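Local coordinates for Ras GTPase-activating-like protein IQGAP2 (Homo sapiens, PDB 4EZA), which probably binds membrane phosphoinositides through this C-terminal domain, which has a pseudo C2 fold, as part of a signalling scaffold related to Ras GTPase-activating proteins, at residues L29-D40 / K99-L110; T56-V64 / E74-D82. One frame throughout, in Å; residues are numbered along the deposited sequence.

Contact 1. Residues L29-D40 / K99-L110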
# COMPACT_ATOMS: atom_id res chain seq x y z
N LEU A 29 2.50 -6.73 -5.66
CA LEU A 29 1.25 -6.01 -5.47
C LEU A 29 0.57 -5.66 -6.81
O LEU A 29 -0.65 -5.64 -6.90
CB LEU A 29 1.46 -4.75 -4.61
CG LEU A 29 1.87 -5.03 -3.17
CD1 LEU A 29 1.77 -3.72 -2.45
CD2 LEU A 29 0.99 -6.08 -2.50
N HIS A 30 1.38 -5.35 -7.82
CA HIS A 30 0.88 -5.02 -9.16
C HIS A 30 0.23 -6.27 -9.79
O HIS A 30 -0.88 -6.20 -10.29
CB HIS A 30 2.09 -4.53 -9.96
CG HIS A 30 1.79 -3.89 -11.28
ND1 HIS A 30 0.76 -2.99 -11.51
CD2 HIS A 30 2.49 -3.95 -12.44
CE1 HIS A 30 0.83 -2.56 -12.76
NE2 HIS A 30 1.85 -3.14 -13.35
N GLU A 31 0.92 -7.41 -9.72
CA GLU A 31 0.33 -8.68 -10.15
C GLU A 31 -1.01 -8.99 -9.50
O GLU A 31 -1.96 -9.39 -10.18
CB GLU A 31 1.32 -9.81 -9.87
CG GLU A 31 2.46 -9.87 -10.86
CD GLU A 31 3.67 -10.59 -10.29
OE1 GLU A 31 3.50 -11.37 -9.32
OE2 GLU A 31 4.79 -10.39 -10.82
N LYS A 32 -1.10 -8.74 -8.20
CA LYS A 32 -2.31 -9.03 -7.41
C LYS A 32 -3.44 -8.05 -7.67
O LYS A 32 -4.59 -8.32 -7.33
CB LYS A 32 -1.99 -8.91 -5.92
CG LYS A 32 -1.20 -10.05 -5.32
CD LYS A 32 -1.04 -9.76 -3.84
CE LYS A 32 -0.36 -10.93 -3.13
NZ LYS A 32 -0.40 -10.79 -1.65
N GLY A 33 -3.10 -6.89 -8.21
CA GLY A 33 -4.10 -5.84 -8.45
C GLY A 33 -4.23 -4.82 -7.35
O GLY A 33 -5.01 -3.88 -7.46
N VAL A 34 -3.49 -5.00 -6.27
CA VAL A 34 -3.48 -4.04 -5.18
C VAL A 34 -2.85 -2.72 -5.64
O VAL A 34 -3.32 -1.64 -5.29
CB VAL A 34 -2.67 -4.56 -3.95
CG1 VAL A 34 -2.54 -3.47 -2.86
CG2 VAL A 34 -3.31 -5.78 -3.38
N LEU A 35 -1.78 -2.83 -6.43
CA LEU A 35 -1.08 -1.66 -6.89
C LEU A 35 -1.42 -1.44 -8.36
O LEU A 35 -1.31 -2.38 -9.19
CB LEU A 35 0.43 -1.84 -6.70
CG LEU A 35 1.32 -0.66 -7.05
CD1 LEU A 35 2.46 -0.57 -6.02
CD2 LEU A 35 1.86 -0.83 -8.40
N LEU A 36 -1.78 -0.21 -8.69
CA LEU A 36 -2.04 0.17 -10.09
C LEU A 36 -0.78 0.68 -10.80
O LEU A 36 -0.46 0.24 -11.91
CB LEU A 36 -3.16 1.21 -10.19
CG LEU A 36 -4.60 0.70 -10.00
CD1 LEU A 36 -4.86 0.37 -8.53
CD2 LEU A 36 -5.60 1.70 -10.51
N ASP A 37 -0.08 1.63 -10.18
CA ASP A 37 1.10 2.22 -10.82
C ASP A 37 1.91 3.01 -9.82
O ASP A 37 1.42 3.38 -8.75
CB ASP A 37 0.67 3.12 -11.98
CG ASP A 37 1.76 3.32 -13.03
OD1 ASP A 37 2.84 2.68 -12.98
OD2 ASP A 37 1.54 4.15 -13.94
N ILE A 38 3.17 3.24 -10.18
CA ILE A 38 4.07 4.13 -9.44
C ILE A 38 4.58 5.16 -10.45
O ILE A 38 5.23 4.79 -11.44
CB ILE A 38 5.26 3.39 -8.81
CG1 ILE A 38 4.78 2.34 -7.79
CG2 ILE A 38 6.19 4.42 -8.11
CD1 ILE A 38 5.86 1.41 -7.29
N ASP A 39 4.25 6.43 -10.21
CA ASP A 39 4.60 7.50 -11.13
C ASP A 39 6.11 7.56 -11.25
O ASP A 39 6.83 7.41 -10.25
CB ASP A 39 4.09 8.86 -10.62
CG ASP A 39 2.58 8.93 -10.49
OD1 ASP A 39 1.86 8.25 -11.26
OD2 ASP A 39 2.10 9.70 -9.63
N ASP A 40 6.58 7.78 -12.49
CA ASP A 40 8.00 7.98 -12.80
C ASP A 40 8.87 6.73 -12.68
O ASP A 40 10.08 6.82 -12.91
CB ASP A 40 8.59 9.13 -11.97
CG ASP A 40 7.96 10.47 -12.31
OD1 ASP A 40 7.60 10.66 -13.49
OD2 ASP A 40 7.85 11.33 -11.40
N LYS A 99 3.17 9.10 -5.26
CA LYS A 99 3.36 8.50 -6.58
C LYS A 99 2.76 7.09 -6.69
O LYS A 99 2.88 6.46 -7.73
CB LYS A 99 4.85 8.43 -6.92
CG LYS A 99 5.58 9.80 -7.03
CD LYS A 99 6.96 9.71 -7.73
CE LYS A 99 8.10 9.17 -6.83
NZ LYS A 99 9.51 9.49 -7.30
N VAL A 100 2.12 6.60 -5.63
CA VAL A 100 1.72 5.20 -5.60
C VAL A 100 0.21 5.06 -5.55
O VAL A 100 -0.41 5.40 -4.54
CB VAL A 100 2.34 4.46 -4.39
CG1 VAL A 100 1.90 3.02 -4.37
CG2 VAL A 100 3.89 4.54 -4.45
N LYS A 101 -0.38 4.56 -6.64
CA LYS A 101 -1.82 4.38 -6.74
C LYS A 101 -2.20 2.94 -6.42
O LYS A 101 -1.64 2.01 -7.00
CB LYS A 101 -2.31 4.75 -8.13
CG LYS A 101 -3.80 4.90 -8.23
CD LYS A 101 -4.13 5.43 -9.63
CE LYS A 101 -5.62 5.53 -9.86
NZ LYS A 101 -5.94 5.52 -11.33
N VAL A 102 -3.17 2.78 -5.52
CA VAL A 102 -3.61 1.47 -5.04
C VAL A 102 -5.12 1.30 -5.11
O VAL A 102 -5.88 2.28 -5.14
CB VAL A 102 -3.13 1.14 -3.59
CG1 VAL A 102 -1.60 1.16 -3.50
CG2 VAL A 102 -3.77 2.06 -2.56
N ASN A 103 -5.55 0.05 -5.14
CA ASN A 103 -6.98 -0.30 -5.11
C ASN A 103 -7.45 -0.44 -3.66
O ASN A 103 -6.88 -1.24 -2.90
CB ASN A 103 -7.20 -1.58 -5.93
CG ASN A 103 -8.65 -2.02 -5.93
OD1 ASN A 103 -9.13 -2.58 -4.94
ND2 ASN A 103 -9.37 -1.72 -7.01
N VAL A 104 -8.48 0.32 -3.28
CA VAL A 104 -8.98 0.35 -1.89
C VAL A 104 -9.44 -1.01 -1.40
O VAL A 104 -8.99 -1.49 -0.34
CB VAL A 104 -10.10 1.43 -1.73
CG1 VAL A 104 -10.76 1.33 -0.35
CG2 VAL A 104 -9.53 2.82 -1.95
N ASN A 105 -10.31 -1.67 -2.17
CA ASN A 105 -10.84 -2.96 -1.74
C ASN A 105 -9.75 -3.97 -1.51
O ASN A 105 -9.75 -4.68 -0.49
CB ASN A 105 -11.90 -3.50 -2.71
CG ASN A 105 -13.25 -2.81 -2.54
OD1 ASN A 105 -13.43 -1.95 -1.65
ND2 ASN A 105 -14.20 -3.18 -3.38
N LEU A 106 -8.80 -4.05 -2.44
CA LEU A 106 -7.74 -5.04 -2.32
C LEU A 106 -6.72 -4.65 -1.26
O LEU A 106 -6.13 -5.54 -0.64
CB LEU A 106 -7.08 -5.30 -3.67
CG LEU A 106 -8.06 -5.89 -4.69
CD1 LEU A 106 -7.31 -6.04 -6.00
CD2 LEU A 106 -8.60 -7.25 -4.25
N LEU A 107 -6.55 -3.35 -1.02
CA LEU A 107 -5.71 -2.89 0.08
C LEU A 107 -6.32 -3.30 1.42
O LEU A 107 -5.61 -3.77 2.30
CB LEU A 107 -5.50 -1.38 0.01
CG LEU A 107 -4.63 -0.82 1.13
CD1 LEU A 107 -3.21 -1.34 1.05
CD2 LEU A 107 -4.73 0.69 1.03
N ILE A 108 -7.64 -3.14 1.58
CA ILE A 108 -8.31 -3.55 2.82
C ILE A 108 -8.03 -5.03 3.09
O ILE A 108 -7.64 -5.42 4.21
CB ILE A 108 -9.81 -3.25 2.76
CG1 ILE A 108 -10.05 -1.74 2.78
CG2 ILE A 108 -10.53 -3.90 3.96
CD1 ILE A 108 -11.45 -1.35 2.36
N TYR A 109 -8.18 -5.85 2.05
CA TYR A 109 -7.93 -7.30 2.18
C TYR A 109 -6.47 -7.58 2.53
O TYR A 109 -6.18 -8.43 3.38
CB TYR A 109 -8.35 -8.03 0.89
CG TYR A 109 -7.99 -9.52 0.83
CD1 TYR A 109 -8.86 -10.47 1.34
CD2 TYR A 109 -6.78 -9.96 0.26
CE1 TYR A 109 -8.56 -11.84 1.30
CE2 TYR A 109 -6.47 -11.32 0.22
CZ TYR A 109 -7.36 -12.25 0.74
OH TYR A 109 -7.07 -13.60 0.71
N LEU A 110 -5.55 -6.91 1.84
CA LEU A 110 -4.12 -7.08 2.11
C LEU A 110 -3.80 -6.79 3.58
O LEU A 110 -3.04 -7.53 4.22
CB LEU A 110 -3.30 -6.18 1.20
CG LEU A 110 -1.80 -6.41 1.21
CD1 LEU A 110 -1.49 -7.61 0.38
CD2 LEU A 110 -1.07 -5.21 0.68
O HOH W 1 9.73 6.81 -9.02
O HOH W 2 0.42 6.35 -9.70
O HOH W 3 10.06 11.48 -9.53

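Contact 2. Residues T56-V64 / E74-D82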
# COMPACT_ATOMS: atom_id res chain seq x y z
N THR A 56 0.16 -1.36 14.30
CA THR A 56 0.49 -0.40 15.34
C THR A 56 -0.16 -0.85 16.66
O THR A 56 -0.91 -1.83 16.69
CB THR A 56 0.06 1.04 14.99
OG1 THR A 56 -1.37 1.15 15.05
CG2 THR A 56 0.53 1.43 13.60
N GLU A 57 0.13 -0.12 17.72
CA GLU A 57 -0.50 -0.36 19.02
C GLU A 57 -2.03 -0.19 18.94
O GLU A 57 -2.76 -0.87 19.67
CB GLU A 57 0.10 0.55 20.10
CG GLU A 57 -0.13 2.07 19.91
CD GLU A 57 0.99 2.77 19.13
OE1 GLU A 57 1.48 2.22 18.11
OE2 GLU A 57 1.37 3.89 19.54
N ASP A 58 -2.49 0.70 18.06
CA ASP A 58 -3.91 0.93 17.88
C ASP A 58 -4.39 -0.08 16.85
O ASP A 58 -4.02 -0.01 15.66
CB ASP A 58 -4.19 2.38 17.41
CG ASP A 58 -5.68 2.74 17.43
OD1 ASP A 58 -6.50 1.94 16.96
OD2 ASP A 58 -6.02 3.84 17.91
N VAL A 59 -5.16 -1.05 17.33
CA VAL A 59 -5.72 -2.07 16.44
C VAL A 59 -6.73 -1.39 15.52
O VAL A 59 -7.77 -0.86 15.96
CB VAL A 59 -6.41 -3.22 17.21
CG1 VAL A 59 -6.85 -4.32 16.22
CG2 VAL A 59 -5.48 -3.81 18.27
N GLY A 60 -6.41 -1.43 14.24
CA GLY A 60 -7.21 -0.80 13.20
C GLY A 60 -6.40 0.28 12.50
O GLY A 60 -6.86 0.83 11.50
N ILE A 61 -5.22 0.60 13.01
CA ILE A 61 -4.32 1.53 12.33
C ILE A 61 -3.07 0.79 11.86
O ILE A 61 -2.42 0.09 12.64
CB ILE A 61 -3.97 2.77 13.18
CG1 ILE A 61 -5.25 3.58 13.46
CG2 ILE A 61 -2.90 3.65 12.47
CD1 ILE A 61 -5.06 4.74 14.38
N PHE A 62 -2.75 0.94 10.57
CA PHE A 62 -1.60 0.25 9.98
C PHE A 62 -0.55 1.23 9.56
O PHE A 62 -0.86 2.32 9.10
CB PHE A 62 -2.04 -0.60 8.78
CG PHE A 62 -2.97 -1.71 9.15
CD1 PHE A 62 -2.48 -2.96 9.49
CD2 PHE A 62 -4.34 -1.50 9.15
CE1 PHE A 62 -3.35 -4.00 9.83
CE2 PHE A 62 -5.22 -2.51 9.49
CZ PHE A 62 -4.72 -3.77 9.83
N ASP A 63 0.70 0.82 9.70
CA ASP A 63 1.85 1.64 9.38
C ASP A 63 2.41 1.02 8.10
O ASP A 63 2.82 -0.14 8.12
CB ASP A 63 2.84 1.50 10.55
CG ASP A 63 3.99 2.46 10.50
OD1 ASP A 63 4.24 3.11 9.46
OD2 ASP A 63 4.70 2.53 11.53
N VAL A 64 2.38 1.76 6.99
CA VAL A 64 2.92 1.26 5.73
C VAL A 64 4.15 2.07 5.34
O VAL A 64 4.09 3.29 5.22
CB VAL A 64 1.89 1.30 4.56
CG1 VAL A 64 2.52 0.79 3.26
CG2 VAL A 64 0.64 0.51 4.93
N GLU A 74 9.13 6.82 2.26
CA GLU A 74 7.91 7.40 2.78
C GLU A 74 7.25 6.47 3.78
O GLU A 74 7.49 5.27 3.78
CB GLU A 74 6.93 7.68 1.63
CG GLU A 74 6.92 9.12 1.19
CD GLU A 74 7.08 9.28 -0.31
OE1 GLU A 74 6.30 8.67 -1.08
OE2 GLU A 74 7.98 10.05 -0.72
N LYS A 75 6.41 7.04 4.64
CA LYS A 75 5.66 6.27 5.62
C LYS A 75 4.26 6.88 5.70
O LYS A 75 4.11 8.10 5.66
CB LYS A 75 6.36 6.41 6.97
CG LYS A 75 5.68 5.81 8.19
CD LYS A 75 6.26 6.36 9.52
CE LYS A 75 7.74 6.71 9.48
NZ LYS A 75 8.22 7.28 10.78
N VAL A 76 3.24 6.04 5.81
CA VAL A 76 1.85 6.49 5.92
C VAL A 76 1.11 5.63 6.94
O VAL A 76 1.36 4.43 7.05
CB VAL A 76 1.11 6.50 4.55
CG1 VAL A 76 0.88 5.08 4.04
CG2 VAL A 76 -0.21 7.28 4.63
N GLN A 77 0.21 6.24 7.70
CA GLN A 77 -0.67 5.48 8.58
C GLN A 77 -2.05 5.43 7.97
O GLN A 77 -2.59 6.46 7.54
CB GLN A 77 -0.66 6.06 10.00
CG GLN A 77 0.69 5.81 10.69
CD GLN A 77 0.66 5.97 12.21
OE1 GLN A 77 1.60 5.54 12.89
NE2 GLN A 77 -0.39 6.58 12.74
N LEU A 78 -2.60 4.23 7.94
CA LEU A 78 -3.93 3.99 7.38
C LEU A 78 -4.88 3.45 8.43
O LEU A 78 -4.56 2.49 9.14
CB LEU A 78 -3.86 3.01 6.20
CG LEU A 78 -2.91 3.42 5.07
CD1 LEU A 78 -2.87 2.29 4.07
CD2 LEU A 78 -3.38 4.74 4.39
N ASN A 79 -6.06 4.05 8.48
CA ASN A 79 -7.09 3.73 9.44
C ASN A 79 -8.15 2.89 8.73
O ASN A 79 -8.73 3.32 7.74
CB ASN A 79 -7.66 5.06 9.94
CG ASN A 79 -8.78 4.91 10.96
OD1 ASN A 79 -9.60 4.01 10.88
ND2 ASN A 79 -8.81 5.83 11.92
N ILE A 80 -8.41 1.70 9.25
CA ILE A 80 -9.41 0.80 8.63
C ILE A 80 -10.80 1.43 8.48
O ILE A 80 -11.49 1.15 7.47
CB ILE A 80 -9.50 -0.53 9.43
CG1 ILE A 80 -10.30 -1.62 8.68
CG2 ILE A 80 -10.08 -0.31 10.87
CD1 ILE A 80 -9.84 -1.91 7.31
N GLN A 81 -11.21 2.26 9.43
CA GLN A 81 -12.53 2.91 9.35
C GLN A 81 -12.55 3.87 8.17
O GLN A 81 -13.57 3.98 7.48
CB GLN A 81 -12.88 3.67 10.63
CG GLN A 81 -13.08 2.84 11.87
CD GLN A 81 -13.92 3.58 12.88
OE1 GLN A 81 -13.52 4.63 13.40
NE2 GLN A 81 -15.12 3.05 13.16
N ASP A 82 -11.44 4.56 7.94
CA ASP A 82 -11.38 5.50 6.81
C ASP A 82 -11.44 4.76 5.48
O ASP A 82 -12.15 5.17 4.55
CB ASP A 82 -10.10 6.34 6.84
CG ASP A 82 -10.07 7.35 7.96
OD1 ASP A 82 -11.14 7.75 8.47
OD2 ASP A 82 -8.95 7.75 8.33

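Contact 1. Residues L29-D40 / K99-L110
Lys99 O is met by two neighbouring groups of the opposite strand: Asp39 N donates to it at 2.8 Å, in the carbonyl plane and on a lone pair, while Ile38 CA brings its C-H to the same oxygen at 3.1 Å. Lys99 bends about its CG-CD bond (chi3 -79°), bringing CD to 3.4 Å from Asp39 O, and two waters bridge NZ to Asp39 O and Asp40 OD2. Asp39 OD2 forms a salt bridge with Lys95 of strand 93-97. Strands 35-38 and 100-103 run antiparallel in one three-stranded sheet, interrupted by a classic beta bulge: Leu36 and Asp37 both face Lys101, which accepts from Leu36 N and donates to Asp37 O. Leu36 CD2 lies 3.9 Å from CE of the extended Lys101 chain. On the buried face, Val100 CG1 touches Leu35 CD1, the side chains crossing at about a right angle, and CG2 meets Ile38 CG1, those side chains lying side by side. Val34 O accepts a hydrogen bond from Asn103 N at 2.8 Å. Asn103, its CG anti to the backbone N (chi1 178°), reaches forward so that OD1 accepts from Leu106 N and caps helix 104-112. At Gly33, which ends helix 26-32 in a Schellman motif, Leu106 CD1 rests 3.5 Å from the carbonyl O, while Leu106 CB packs on Val34 CG2. Leu110 CD2 meets Leu29 CD2 at 3.9 Å.

Contact 2. Residues T56-V64 / E74-D82
Phe62 and Leu78 exchange two backbone hydrogen bonds, N to O each way at 2.8 Å, and Val64 and Val76 repeat the pattern at the next hydrogen-bonded pair. There Val64 CB lies 3.9 Å from Val76 CG1, a methyl set between the backbone N and carbonyl carbon (chi1 69°); Val64 CG2 meets Leu78 CD1 on the same face, the side chains oblique. Leu78 O also sits at the edge of the Phe62 ring, near its plane. On the other face Ile61 CG2 touches Gln77 NE2 at 3.9 Å, and Asp63 OD1 comes within 3.3 Å of Lys75 CG; its salt bridge goes to Arg65 instead. Just past the last bridge, Ile61 with Asn79, Ile80 N donates almost straight to Gly60 O (174°), as Ile80 CG2 packs on Gly60 CA. Gly60 belongs to a type II turn from Asp58 to Ile61, which Thr56 OG1 ties down by donating to Ile61 O from above its carbonyl plane. Asn79 OD1 caps helix 80-88 through Gln81 N. Phe62, Val64, Val76 and Leu78 make an apolar face against helix 104-112 and strand 93-97; the other carries Asp63, Gln77 and Asn79 along with Ile61, so it is mixed and mostly polar.

The centres of the two contacts lie about 16 Å apart, and each belongs to a different antiparallel sheet: contact 1 pairs strands 35-38 and 100-103 of the three-stranded sheet, contact 2 strands 61-68 and 71-79 of the four-stranded one. Along the chain the hairpin of contact 2 falls wholly between the two segments of contact 1, so a local pairing is enclosed by a long-range closure. Helix 104-112 joins the two contacts: Leu107 CD2 packs on Leu78 CD1 at 3.9 Å, and Ile108 CG2 on Ile80 CD1. The sheets also meet directly, Val64 and Val76 lying on strand 93-97, a layout consistent with the compact pseudo C2 fold reported for this domain.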